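Local structure of beta sliding clamp (Bartonella birtlesii LL-WM9, 6PTR) at residues D283-I288 and L307-P312. The protein probably forms a ring-shaped head-to-tail dimer around DNA that tethers DNA polymerases and other proteins and gives them processivity. Residues are numbered along the deposited sequence; the frame is centred on the assembly and turned at random.
Sequences DRVSTI and LVVNNP
V285, on helix 275-285, and I288, three residues further on, pack on V309 of strand 304-311 in a helix-on-sheet contact within the C-terminal domain of the clamp. L307, V309 and N311, every second residue of the strand, send their CB atoms toward segment 283-288. V309 sits between V285 and I288: its CG2 meets CG2 of V285 at 3.5 Å, while its CG1 lies 3.7 Å from CG1 of I288. With CG1 anti to the backbone N (chi1 178°) and CG2 anti to the carbonyl carbon, V309 turns the first methyl to I288 and the second to V285. CB of V309 also rests 3.5 Å from the carbonyl O of V285, and CD1 of I288 reaches the strand backbone, 3.6 Å from the O of V309. Toward L307 the contact thins, CG2 of V285 standing 4.3 Å from CB of L307; that leucine also packs on A281 and V282 of the same helix. V296 of the adjacent strand 295-301 and A317 of strand 315-322 extend the apolar layer.

At the other end, ND2 of N311 donates a nearly straight hydrogen bond (167°) to the O of I288; its 2.5 Å is shorter than expected, and the exact length is doubtful. OG of S314 also bonds this carbonyl, and OD1 of N311 takes the backbone N of D313, so both ends of the amide are engaged. The second subunit borders the site: its K88 makes a salt bridge with D283, and its F116 packs on I288. The chemistry thus divides into an apolar seam over the sheet and a side-chain amide hydrogen bond that ties the backbone at I288 to the strand, beside the dimer interface.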
loop_
_atom_site.group_PDB
_atom_site.type_symbol
_atom_site.label_atom_id
_atom_site.label_comp_id
_atom_site.label_asym_id
_atom_site.label_seq_id
_atom_site.Cartn_x
_atom_site.Cartn_y
_atom_site.Cartn_z
ATOM N N ASP C 283 8.634 0.590 -20.839
ATOM C CA ASP C 283 7.916 -0.042 -19.739
ATOM C C ASP C 283 7.637 -1.509 -20.055
ATOM O O ASP C 283 7.887 -2.394 -19.226
ATOM C CB ASP C 283 6.618 0.737 -19.462
ATOM C CG ASP C 283 5.910 0.273 -18.200
ATOM O OD1 ASP C 283 6.581 -0.300 -17.312
ATOM O OD2 ASP C 283 4.679 0.490 -18.093
ATOM N N ARG C 284 7.156 -1.794 -21.268
ATOM C CA ARG C 284 6.828 -3.172 -21.614
ATOM C C ARG C 284 8.063 -4.069 -21.577
ATOM O O ARG C 284 8.055 -5.105 -20.905
ATOM C CB ARG C 284 6.158 -3.226 -22.991
ATOM C CG ARG C 284 4.739 -2.655 -22.974
ATOM C CD ARG C 284 4.022 -2.905 -24.292
ATOM N NE ARG C 284 4.655 -2.267 -25.446
ATOM C CZ ARG C 284 4.322 -1.078 -25.936
ATOM N NH1 ARG C 284 3.363 -0.358 -25.362
ATOM N NH2 ARG C 284 4.937 -0.609 -27.021
ATOM N N VAL C 285 9.140 -3.693 -22.283
ATOM C CA VAL C 285 10.256 -4.637 -22.414
ATOM C C VAL C 285 11.013 -4.762 -21.104
ATOM O O VAL C 285 11.620 -5.811 -20.854
ATOM C CB VAL C 285 11.199 -4.274 -23.596
ATOM C CG1 VAL C 285 10.439 -4.335 -24.938
ATOM C CG2 VAL C 285 11.821 -2.886 -23.415
ATOM N N SER C 286 10.948 -3.755 -20.222
ATOM C CA SER C 286 11.668 -3.841 -18.952
ATOM C C SER C 286 10.949 -4.710 -17.926
ATOM O O SER C 286 11.480 -4.910 -16.824
ATOM C CB SER C 286 11.893 -2.443 -18.374
ATOM O OG SER C 286 10.682 -1.814 -18.030
ATOM N N THR C 287 9.762 -5.219 -18.262
ATOM C CA THR C 287 9.020 -6.043 -17.312
ATOM C C THR C 287 9.835 -7.261 -16.897
ATOM O O THR C 287 9.652 -7.774 -15.781
ATOM C CB THR C 287 7.688 -6.497 -17.919
ATOM O OG1 THR C 287 6.986 -5.376 -18.490
ATOM C CG2 THR C 287 6.773 -7.139 -16.863
ATOM N N ILE C 288 10.728 -7.743 -17.774
ATOM C CA ILE C 288 11.477 -8.966 -17.455
ATOM C C ILE C 288 12.721 -8.703 -16.624
ATOM O O ILE C 288 13.439 -9.658 -16.292
ATOM C CB ILE C 288 11.886 -9.732 -18.737
ATOM C CG1 ILE C 288 12.811 -8.874 -19.584
ATOM C CG2 ILE C 288 10.664 -10.089 -19.569
ATOM C CD1 ILE C 288 13.445 -9.675 -20.749
ATOM N N LEU C 307 14.211 -1.703 -29.360
ATOM C CA LEU C 307 14.546 -1.833 -27.953
ATOM C C LEU C 307 14.714 -3.311 -27.661
ATOM O O LEU C 307 13.927 -4.119 -28.144
ATOM C CB LEU C 307 13.424 -1.278 -27.066
ATOM C CG LEU C 307 13.027 0.158 -27.328
ATOM C CD1 LEU C 307 11.845 0.526 -26.452
ATOM C CD2 LEU C 307 14.212 1.047 -27.025
ATOM N N VAL C 308 15.730 -3.673 -26.877
ATOM C CA VAL C 308 15.924 -5.070 -26.492
ATOM C C VAL C 308 16.347 -5.137 -25.035
ATOM O O VAL C 308 17.271 -4.426 -24.615
ATOM C CB VAL C 308 16.973 -5.792 -27.356
ATOM C CG1 VAL C 308 17.046 -7.251 -26.896
ATOM C CG2 VAL C 308 16.610 -5.730 -28.816
ATOM N N VAL C 309 15.714 -6.039 -24.278
ATOM C CA VAL C 309 16.087 -6.332 -22.892
ATOM C C VAL C 309 16.374 -7.822 -22.788
ATOM O O VAL C 309 15.644 -8.638 -23.355
ATOM C CB VAL C 309 14.987 -5.936 -21.887
ATOM C CG1 VAL C 309 15.380 -6.294 -20.440
ATOM C CG2 VAL C 309 14.661 -4.445 -22.007
ATOM N N ASN C 310 17.462 -8.175 -22.091
ATOM C CA ASN C 310 17.830 -9.573 -21.873
ATOM C C ASN C 310 18.034 -9.756 -20.381
ATOM O O ASN C 310 18.698 -8.931 -19.746
ATOM C CB ASN C 310 19.117 -9.986 -22.615
ATOM C CG ASN C 310 18.955 -10.010 -24.137
ATOM O OD1 ASN C 310 18.263 -10.869 -24.688
ATOM N ND2 ASN C 310 19.608 -9.072 -24.820
ATOM N N ASN C 311 17.457 -10.813 -19.820
ATOM C CA ASN C 311 17.642 -11.132 -18.402
ATOM C C ASN C 311 17.854 -12.631 -18.301
ATOM O O ASN C 311 16.993 -13.412 -18.715
ATOM C CB ASN C 311 16.440 -10.676 -17.563
ATOM C CG ASN C 311 16.459 -11.188 -16.104
ATOM O OD1 ASN C 311 17.353 -11.897 -15.661
ATOM N ND2 ASN C 311 15.411 -10.826 -15.353
ATOM N N PRO C 312 18.996 -13.078 -17.774
ATOM C CA PRO C 312 19.281 -14.517 -17.788
ATOM C C PRO C 312 18.339 -15.332 -16.937
ATOM O O PRO C 312 18.322 -16.561 -17.075
ATOM C CB PRO C 312 20.711 -14.598 -17.237
ATOM C CG PRO C 312 20.838 -13.373 -16.382
ATOM C CD PRO C 312 20.068 -12.301 -17.124
#